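Local atomic coordinates of O-methyltransferase (PDB entry 3MCZ), a protein that probably transfers methyl groups from S-adenosylmethionine to an oxygen atom of an acceptor that is not identified, and forms a dimer of two identical subunits. Residues V115-L120 / F140-R145; H272-V277 / G281-L286; D47-L52 / A60-S65. All coordinates share one frame; numbering follows the deposited sequence. Where two conformers were deposited one is given.

Contact 1 of 3, residues V115-L120 / F140-R145; sequences VEHQYL and FQQESR
The guanidinium of Arg145 meets Leu120 O with its edge, and the carbonyl oxygen lies in the guanidinium plane. The other flat pair, the His117 ring and the Gln142 amide, only brush: Gln142 NE2 stands at the ring edge, near its plane, 4.0 Å from His117 CE1, with the two planes 51° apart. In this class II-type O-methyltransferase, a side-chain-to-backbone clasp joins the C-terminal region of helix 112-119 to helix 142-145, whose N-cap is Gln141. Arg145 grips end-on with both terminal nitrogens on one atom: Arg145 NH2 to Leu120 O is 3.0 Å and NH1 to Leu120 O is 3.2 Å. Both bonds, moderately bent with NH2 the straighter, come from the same face of the carbonyl plane; NH2 is tilted 32° from it, whereas NH1 stands well above it. The arginine reaches this far because its chain is extended from CG to NE, with CG anti to the backbone N (chi1 -177°). Its NE forms a salt bridge with Asp149, so all three guanidinium nitrogens have partners and the group's rotation is restrained. Gln118 bonds Ser32 of the second subunit. Beside the fork, Leu120 CB packs 3.6 Å from Arg145 NH2.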
loop_
_atom_site.group_PDB
_atom_site.type_symbol
_atom_site.label_atom_id
_atom_site.label_comp_id
_atom_site.label_asym_id
_atom_site.label_seq_id
_atom_site.Cartn_x
_atom_site.Cartn_y
_atom_site.Cartn_z
ATOM N N VAL A 115 -13.410 -1.789 2.813
ATOM C CA VAL A 115 -12.580 -0.976 1.923
ATOM C C VAL A 115 -12.630 0.509 2.306
ATOM O O VAL A 115 -11.591 1.171 2.404
ATOM C CB VAL A 115 -12.943 -1.200 0.430
ATOM C CG1 VAL A 115 -12.194 -0.224 -0.447
ATOM C CG2 VAL A 115 -12.632 -2.634 0.060
ATOM N N GLU A 116 -13.825 0.984 2.630
ATOM C CA GLU A 116 -14.039 2.383 2.994
ATOM C C GLU A 116 -13.351 2.731 4.307
ATOM O O GLU A 116 -12.735 3.796 4.435
ATOM C CB GLU A 116 -15.522 2.659 3.140
ATOM C CG GLU A 116 -15.811 4.076 3.585
ATOM C CD GLU A 116 -17.291 4.389 3.568
ATOM O OE1 GLU A 116 -18.112 3.460 3.663
ATOM O OE2 GLU A 116 -17.619 5.572 3.424
ATOM N N HIS A 117 -13.434 1.818 5.267
ATOM C CA HIS A 117 -12.776 2.017 6.542
ATOM C C HIS A 117 -11.261 2.149 6.286
ATOM O O HIS A 117 -10.583 3.005 6.860
ATOM C CB HIS A 117 -13.020 0.841 7.495
ATOM C CG HIS A 117 -12.159 0.909 8.714
ATOM N ND1 HIS A 117 -12.208 1.979 9.584
ATOM C CD2 HIS A 117 -11.195 0.076 9.185
ATOM C CE1 HIS A 117 -11.311 1.800 10.542
ATOM N NE2 HIS A 117 -10.696 0.644 10.333
ATOM N N GLN A 118 -10.740 1.274 5.437
ATOM C CA GLN A 118 -9.313 1.294 5.104
ATOM C C GLN A 118 -8.909 2.572 4.346
ATOM O O GLN A 118 -7.940 3.220 4.708
ATOM C CB GLN A 118 -8.926 0.045 4.348
ATOM C CG GLN A 118 -8.980 -1.242 5.200
ATOM C CD GLN A 118 -8.959 -2.506 4.368
ATOM O OE1 GLN A 118 -9.488 -2.538 3.248
ATOM N NE2 GLN A 118 -8.406 -3.580 4.933
ATOM N N TYR A 119 -9.624 2.962 3.308
ATOM C CA TYR A 119 -9.196 4.181 2.623
ATOM C C TYR A 119 -9.367 5.443 3.417
ATOM O O TYR A 119 -8.644 6.400 3.214
ATOM C CB TYR A 119 -9.728 4.306 1.210
ATOM C CG TYR A 119 -11.164 4.558 0.955
ATOM C CD1 TYR A 119 -11.775 5.743 1.328
ATOM C CD2 TYR A 119 -11.898 3.647 0.182
ATOM C CE1 TYR A 119 -13.095 5.972 1.010
ATOM C CE2 TYR A 119 -13.225 3.872 -0.141
ATOM C CZ TYR A 119 -13.818 5.030 0.282
ATOM O OH TYR A 119 -15.150 5.257 -0.035
ATOM N N LEU A 120 -10.274 5.429 4.386
ATOM C CA LEU A 120 -10.406 6.590 5.279
ATOM C C LEU A 120 -9.201 6.805 6.230
ATOM O O LEU A 120 -9.122 7.867 6.884
ATOM C CB LEU A 120 -11.721 6.481 6.083
ATOM C CG LEU A 120 -12.982 6.698 5.218
ATOM C CD1 LEU A 120 -14.279 6.446 6.023
ATOM C CD2 LEU A 120 -12.944 8.131 4.605
ATOM N N PHE A 140 -6.852 13.288 14.503
ATOM C CA PHE A 140 -7.306 12.276 13.514
ATOM C C PHE A 140 -7.569 10.835 14.051
ATOM O O PHE A 140 -8.136 9.978 13.355
ATOM C CB PHE A 140 -6.332 12.249 12.323
ATOM C CG PHE A 140 -4.874 12.008 12.707
ATOM C CD1 PHE A 140 -4.420 10.735 12.942
ATOM C CD2 PHE A 140 -3.992 13.065 12.853
ATOM C CE1 PHE A 140 -3.080 10.514 13.299
ATOM C CE2 PHE A 140 -2.666 12.864 13.204
ATOM C CZ PHE A 140 -2.212 11.582 13.427
ATOM N N GLN A 141 -7.200 10.559 15.302
ATOM C CA GLN A 141 -7.414 9.243 15.875
ATOM C C GLN A 141 -8.889 9.010 16.275
ATOM O O GLN A 141 -9.682 9.968 16.378
ATOM C CB GLN A 141 -6.465 9.048 17.070
ATOM C CG GLN A 141 -4.976 9.080 16.635
ATOM C CD GLN A 141 -4.003 8.831 17.772
ATOM O OE1 GLN A 141 -3.834 9.688 18.664
ATOM N NE2 GLN A 141 -3.343 7.655 17.750
ATOM N N GLN A 142 -9.252 7.750 16.498
ATOM C CA GLN A 142 -10.670 7.346 16.582
ATOM C C GLN A 142 -11.470 8.022 17.691
ATOM O O GLN A 142 -12.643 8.394 17.497
ATOM C CB GLN A 142 -10.784 5.809 16.719
ATOM C CG GLN A 142 -10.401 5.108 15.431
ATOM C CD GLN A 142 -10.571 3.584 15.479
ATOM O OE1 GLN A 142 -10.649 2.982 16.559
ATOM N NE2 GLN A 142 -10.647 2.964 14.297
ATOM N N GLU A 143 -10.841 8.184 18.845
ATOM C CA GLU A 143 -11.504 8.817 19.975
ATOM C C GLU A 143 -11.866 10.288 19.675
ATOM O O GLU A 143 -12.848 10.794 20.232
ATOM C CB GLU A 143 -10.709 8.643 21.292
ATOM C CG GLU A 143 -9.252 9.139 21.291
ATOM C CD GLU A 143 -8.239 8.081 20.876
ATOM O OE1 GLU A 143 -8.518 7.371 19.878
ATOM O OE2 GLU A 143 -7.167 7.958 21.540
ATOM N N SER A 144 -11.141 10.934 18.751
ATOM C CA SER A 144 -11.393 12.346 18.360
ATOM C C SER A 144 -12.252 12.471 17.116
ATOM O O SER A 144 -12.746 13.577 16.798
ATOM C CB SER A 144 -10.062 13.069 18.068
ATOM O OG SER A 144 -9.007 12.634 18.931
ATOM N N ARG A 145 -12.378 11.364 16.381
ATOM C CA ARG A 145 -12.982 11.338 15.043
ATOM C C ARG A 145 -14.427 10.849 15.039
ATOM O O ARG A 145 -15.243 11.404 14.336
ATOM C CB ARG A 145 -12.159 10.450 14.113
ATOM C CG ARG A 145 -12.638 10.408 12.696
ATOM C CD ARG A 145 -11.790 9.465 11.884
ATOM N NE ARG A 145 -11.976 9.649 10.431
ATOM C CZ ARG A 145 -11.161 9.115 9.517
ATOM N NH1 ARG A 145 -10.105 8.383 9.878
ATOM N NH2 ARG A 145 -11.406 9.302 8.238
#

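Contact 2 of 3, residues H272-V277 / G281-L286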
loop_
_atom_site.group_PDB
_atom_site.type_symbol
_atom_site.label_atom_id
_atom_site.label_comp_id
_atom_site.label_asym_id
_atom_site.label_seq_id
_atom_site.Cartn_x
_atom_site.Cartn_y
_atom_site.Cartn_z
ATOM N N HIS A 272 -11.808 -6.082 36.867
ATOM C CA HIS A 272 -13.194 -5.700 37.039
ATOM C C HIS A 272 -14.099 -6.730 36.356
ATOM O O HIS A 272 -15.140 -7.119 36.906
ATOM C CB HIS A 272 -13.442 -4.344 36.403
ATOM C CG HIS A 272 -12.736 -3.213 37.084
ATOM N ND1 HIS A 272 -12.382 -2.057 36.422
ATOM C CD2 HIS A 272 -12.314 -3.063 38.356
ATOM C CE1 HIS A 272 -11.766 -1.242 37.260
ATOM N NE2 HIS A 272 -11.696 -1.839 38.435
ATOM N N ALA A 273 -13.704 -7.135 35.160
ATOM C CA ALA A 273 -14.455 -8.107 34.377
ATOM C C ALA A 273 -14.578 -9.412 35.126
ATOM O O ALA A 273 -15.669 -9.999 35.214
ATOM C CB ALA A 273 -13.798 -8.360 33.013
ATOM N N ALA A 274 -13.448 -9.859 35.650
ATOM C CA ALA A 274 -13.391 -11.110 36.379
ATOM C C ALA A 274 -14.324 -11.015 37.605
ATOM O O ALA A 274 -15.013 -11.968 37.917
ATOM C CB ALA A 274 -11.980 -11.407 36.798
ATOM N N GLY A 275 -14.349 -9.861 38.269
ATOM C CA GLY A 275 -15.215 -9.675 39.434
ATOM C C GLY A 275 -16.706 -9.849 39.111
ATOM O O GLY A 275 -17.512 -10.176 39.989
ATOM N N LEU A 276 -17.086 -9.657 37.845
ATOM C CA LEU A 276 -18.494 -9.843 37.447
ATOM C C LEU A 276 -18.895 -11.317 37.286
ATOM O O LEU A 276 -20.094 -11.619 37.241
ATOM C CB LEU A 276 -18.792 -9.119 36.144
ATOM C CG LEU A 276 -18.737 -7.589 36.044
ATOM C CD1 LEU A 276 -18.877 -7.242 34.598
ATOM C CD2 LEU A 276 -19.873 -7.025 36.855
ATOM N N VAL A 277 -17.919 -12.216 37.198
ATOM C CA VAL A 277 -18.153 -13.619 36.889
ATOM C C VAL A 277 -18.697 -14.391 38.123
ATOM O O VAL A 277 -18.018 -14.501 39.137
ATOM C CB VAL A 277 -16.875 -14.325 36.392
ATOM C CG1 VAL A 277 -17.169 -15.843 36.130
ATOM C CG2 VAL A 277 -16.293 -13.631 35.118
ATOM N N GLY A 281 -18.930 -19.699 36.613
ATOM C CA GLY A 281 -19.050 -18.954 35.363
ATOM C C GLY A 281 -17.703 -18.792 34.666
ATOM O O GLY A 281 -16.689 -19.346 35.086
ATOM N N ALA A 282 -17.704 -18.008 33.602
ATOM C CA ALA A 282 -16.508 -17.848 32.770
ATOM C C ALA A 282 -16.348 -16.422 32.291
ATOM O O ALA A 282 -17.327 -15.733 31.976
ATOM C CB ALA A 282 -16.554 -18.805 31.545
ATOM N N LEU A 283 -15.093 -16.016 32.210
ATOM C CA LEU A 283 -14.681 -14.798 31.542
ATOM C C LEU A 283 -14.053 -15.196 30.194
ATOM O O LEU A 283 -13.133 -16.054 30.148
ATOM C CB LEU A 283 -13.621 -14.079 32.400
ATOM C CG LEU A 283 -12.982 -12.836 31.751
ATOM C CD1 LEU A 283 -14.038 -11.775 31.362
ATOM C CD2 LEU A 283 -11.890 -12.206 32.630
ATOM N N LEU A 284 -14.541 -14.598 29.103
ATOM C CA LEU A 284 -14.016 -14.882 27.775
ATOM C C LEU A 284 -13.269 -13.665 27.287
ATOM O O LEU A 284 -13.800 -12.559 27.323
ATOM C CB LEU A 284 -15.121 -15.204 26.772
ATOM C CG LEU A 284 -16.083 -16.331 27.137
ATOM C CD1 LEU A 284 -17.090 -16.581 25.999
ATOM C CD2 LEU A 284 -15.359 -17.637 27.538
ATOM N N ILE A 285 -12.031 -13.872 26.851
ATOM C CA ILE A 285 -11.265 -12.810 26.220
ATOM C C ILE A 285 -10.743 -13.283 24.873
ATOM O O ILE A 285 -9.981 -14.213 24.794
ATOM C CB ILE A 285 -10.078 -12.357 27.065
ATOM C CG1 ILE A 285 -10.524 -11.925 28.485
ATOM C CG2 ILE A 285 -9.307 -11.215 26.311
ATOM C CD1 ILE A 285 -9.369 -11.625 29.470
ATOM N N LEU A 286 -11.180 -12.618 23.817
ATOM C CA LEU A 286 -10.710 -12.895 22.487
ATOM C C LEU A 286 -9.654 -11.844 22.161
ATOM O O LEU A 286 -9.900 -10.646 22.281
ATOM C CB LEU A 286 -11.871 -12.771 21.528
ATOM C CG LEU A 286 -11.593 -13.151 20.092
ATOM C CD1 LEU A 286 -11.207 -14.635 19.978
ATOM C CD2 LEU A 286 -12.870 -12.838 19.280
#
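Two anti torsions set up the meeting of Val277 and Leu283. In Leu283, chi1 of 174° carries CG opposite the backbone N and lifts the branched end off the strand toward the helix. In Val277, chi1 of 178° sets CG1 in the corresponding place, which leaves CG2 beside the backbone N and anti to the carbonyl carbon. The two side chains then cross at about a right angle, with Val277 CG2 3.8 Å from Leu283 CB. The other valine branch lies over the backbone of the strand: Val277 CG1 is 3.3 Å from Gly281 C and 3.4 Å from Ala282 N, so this corner is closely packed. Gly281 contributes only backbone here, and Ala282 turns its CB away. These segments belong to a beta-alpha-beta crossover of the Rossmann-like methyltransferase fold: strand 251-255 is joined to its parallel neighbour 281-288 through helix 263-275 and the short strand 277-278. The two methyls of Leu283 reach Ala273 and Ala274 of the helix. Leu283 CD1 touches Ala273 CB at 3.8 Å, while Leu283 CD2 lies 4.1 Å from Ala274 N and 4.2 Å from Ala274 CB. Val252 on strand 251-255 packs against both Val277 and Leu283. Arg348 bonds Val277 O through NE and Ala274 O through NH2, tying together the helix and the segment that follows it.

Contact 3 of 3, residues D47-L52 / A60-S65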
loop_
_atom_site.group_PDB
_atom_site.type_symbol
_atom_site.label_atom_id
_atom_site.label_comp_id
_atom_site.label_asym_id
_atom_site.label_seq_id
_atom_site.Cartn_x
_atom_site.Cartn_y
_atom_site.Cartn_z
ATOM N N ASP A 47 -16.016 5.139 -6.194
ATOM C CA ASP A 47 -16.789 5.672 -7.303
ATOM C C ASP A 47 -17.795 4.630 -7.816
ATOM O O ASP A 47 -18.497 4.881 -8.787
ATOM C CB ASP A 47 -15.843 6.111 -8.442
ATOM C CG ASP A 47 -16.110 7.554 -8.930
ATOM O OD1 ASP A 47 -17.030 8.221 -8.399
ATOM O OD2 ASP A 47 -15.406 8.032 -9.854
ATOM N N LYS A 48 -17.874 3.472 -7.158
ATOM C CA LYS A 48 -18.800 2.387 -7.534
ATOM C C LYS A 48 -18.686 1.994 -9.030
ATOM O O LYS A 48 -19.695 1.797 -9.720
ATOM C CB LYS A 48 -20.262 2.735 -7.180
ATOM C CG LYS A 48 -20.468 3.096 -5.711
ATOM C CD LYS A 48 -21.902 3.584 -5.435
ATOM C CE LYS A 48 -22.089 3.842 -3.928
ATOM N NZ LYS A 48 -21.318 5.049 -3.467
ATOM N N LEU A 49 -17.460 1.899 -9.523
ATOM C CA LEU A 49 -17.228 1.559 -10.924
ATOM C C LEU A 49 -17.773 0.175 -11.252
ATOM O O LEU A 49 -18.310 -0.067 -12.333
ATOM C CB LEU A 49 -15.721 1.613 -11.215
ATOM C CG LEU A 49 -15.265 1.243 -12.622
ATOM C CD1 LEU A 49 -15.816 2.210 -13.665
ATOM C CD2 LEU A 49 -13.731 1.204 -12.679
ATOM N N PHE A 50 -17.647 -0.745 -10.305
ATOM C CA PHE A 50 -18.005 -2.148 -10.556
ATOM C C PHE A 50 -19.514 -2.422 -10.645
ATOM O O PHE A 50 -19.939 -3.490 -11.120
ATOM C CB PHE A 50 -17.361 -3.053 -9.516
ATOM C CG PHE A 50 -15.873 -2.948 -9.477
ATOM C CD1 PHE A 50 -15.113 -3.267 -10.582
ATOM C CD2 PHE A 50 -15.215 -2.515 -8.311
ATOM C CE1 PHE A 50 -13.717 -3.180 -10.525
ATOM C CE2 PHE A 50 -13.831 -2.426 -8.254
ATOM C CZ PHE A 50 -13.081 -2.757 -9.369
ATOM N N ASP A 51 -20.311 -1.461 -10.195
ATOM C CA ASP A 51 -21.747 -1.519 -10.377
ATOM C C ASP A 51 -22.069 -1.300 -11.852
ATOM O O ASP A 51 -23.006 -1.907 -12.371
ATOM C CB ASP A 51 -22.454 -0.467 -9.510
ATOM C CG ASP A 51 -22.619 -0.913 -8.061
ATOM O OD1 ASP A 51 -21.806 -1.725 -7.569
ATOM O OD2 ASP A 51 -23.585 -0.463 -7.410
ATOM N N LEU A 52 -21.315 -0.425 -12.522
ATOM C CA LEU A 52 -21.517 -0.187 -13.967
ATOM C C LEU A 52 -21.119 -1.401 -14.799
ATOM O O LEU A 52 -21.806 -1.759 -15.766
ATOM C CB LEU A 52 -20.742 1.045 -14.449
ATOM C CG LEU A 52 -21.063 1.521 -15.877
ATOM C CD1 LEU A 52 -22.488 2.103 -15.993
ATOM C CD2 LEU A 52 -20.021 2.534 -16.348
ATOM N N ALA A 60 -15.402 3.845 -23.888
ATOM C CA ALA A 60 -16.304 4.946 -24.269
ATOM C C ALA A 60 -17.539 5.032 -23.381
ATOM O O ALA A 60 -17.926 6.132 -22.980
ATOM C CB ALA A 60 -16.738 4.840 -25.715
ATOM N N GLU A 61 -18.164 3.886 -23.098
ATOM C CA GLU A 61 -19.373 3.837 -22.268
ATOM C C GLU A 61 -19.067 4.169 -20.809
ATOM O O GLU A 61 -19.786 4.946 -20.185
ATOM C CB GLU A 61 -20.045 2.473 -22.374
ATOM C CG GLU A 61 -20.670 2.251 -23.746
ATOM C CD GLU A 61 -21.071 0.802 -24.020
ATOM O OE1 GLU A 61 -20.454 -0.139 -23.479
ATOM O OE2 GLU A 61 -22.019 0.615 -24.810
ATOM N N VAL A 62 -17.999 3.588 -20.261
ATOM C CA VAL A 62 -17.573 3.934 -18.912
ATOM C C VAL A 62 -17.293 5.436 -18.805
ATOM O O VAL A 62 -17.720 6.078 -17.835
ATOM C CB VAL A 62 -16.307 3.120 -18.492
ATOM C CG1 VAL A 62 -15.706 3.656 -17.234
ATOM C CG2 VAL A 62 -16.666 1.646 -18.336
ATOM N N ALA A 63 -16.587 5.983 -19.792
ATOM C CA ALA A 63 -16.170 7.392 -19.796
ATOM C C ALA A 63 -17.366 8.314 -19.876
ATOM O O ALA A 63 -17.416 9.321 -19.171
ATOM C CB ALA A 63 -15.198 7.680 -20.953
ATOM N N ALA A 64 -18.327 7.956 -20.720
ATOM C CA ALA A 64 -19.552 8.760 -20.865
ATOM C C ALA A 64 -20.324 8.785 -19.544
ATOM O O ALA A 64 -20.793 9.844 -19.133
ATOM C CB ALA A 64 -20.418 8.235 -21.977
ATOM N N SER A 65 -20.436 7.627 -18.889
ATOM C CA SER A 65 -21.164 7.501 -17.623
ATOM C C SER A 65 -20.575 8.341 -16.520
ATOM O O SER A 65 -21.309 8.959 -15.762
ATOM C CB SER A 65 -21.181 6.045 -17.128
ATOM O OG SER A 65 -22.118 5.261 -17.848
#
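In the N-terminal dimerisation domain, which belongs to the helix-turn-helix (winged-helix-like) class, the short, weakly bonded helical turn at 49-52 packs against helix 59-66 through an apolar patch. Leu52 and Val62 form its middle, and their CA atoms are 7.5 Å apart. The leucine directs its side chain at the helix, and Leu52 CD2 lies 3.8 Å from Val62 CA and 4.0 Å from Val62 CG2, so it rests on the helix backbone as well as on the valine branch. With CG of Leu52 anti to the backbone N (chi1 -170°), CD2 reaches both Val62 and Ser65, one turn further along, and CD1 turns to the Ser65 hydroxyl. In one of the two conformers modelled for Leu49, this side chain crosses Val62 at about a right angle and Leu49 CD1 comes 3.9 Å from Val62 CG1. In that conformer the two methyls of Val62 are divided between two leucines, CG1 going to Leu49 and CG2 to Leu52. Behind this patch helix 70-82 supplies Leu76 and Leu80 against Leu49, and Leu77 against Val62, while Phe66 of helix 59-66 touches both leucines. The turn follows a Schellman motif in which Lys48, with positive phi, ends the preceding helix 35-46. Just before it, Asp47 forms a salt bridge with Arg133 of the second subunit. At the exposed margin, Ser65 OG lies 3.7 Å from Leu52 CD1 and Ser65 CB 3.8 Å from Leu52 CD2.

Along the chain the order is contact 3, contact 1, contact 2. Contact 3 belongs to the mainly helical dimerisation domain and contact 2 to the helix-on-sheet packing of the Rossmann-like domain; their centres lie about 51 Å apart on opposite sides of the chain's centre. The centre of contact 1 is about 27 Å from that of contact 3 and about 30 Å from that of contact 2. Helix 35-46, which runs into the turn of contact 3, also packs against helix 112-119 of contact 1. Contacts 1 and 3 reach the second subunit, whereas contact 2 remains within one chain. The three thus run from the dimerising domain to the probable catalytic domain, with contact 1 in between.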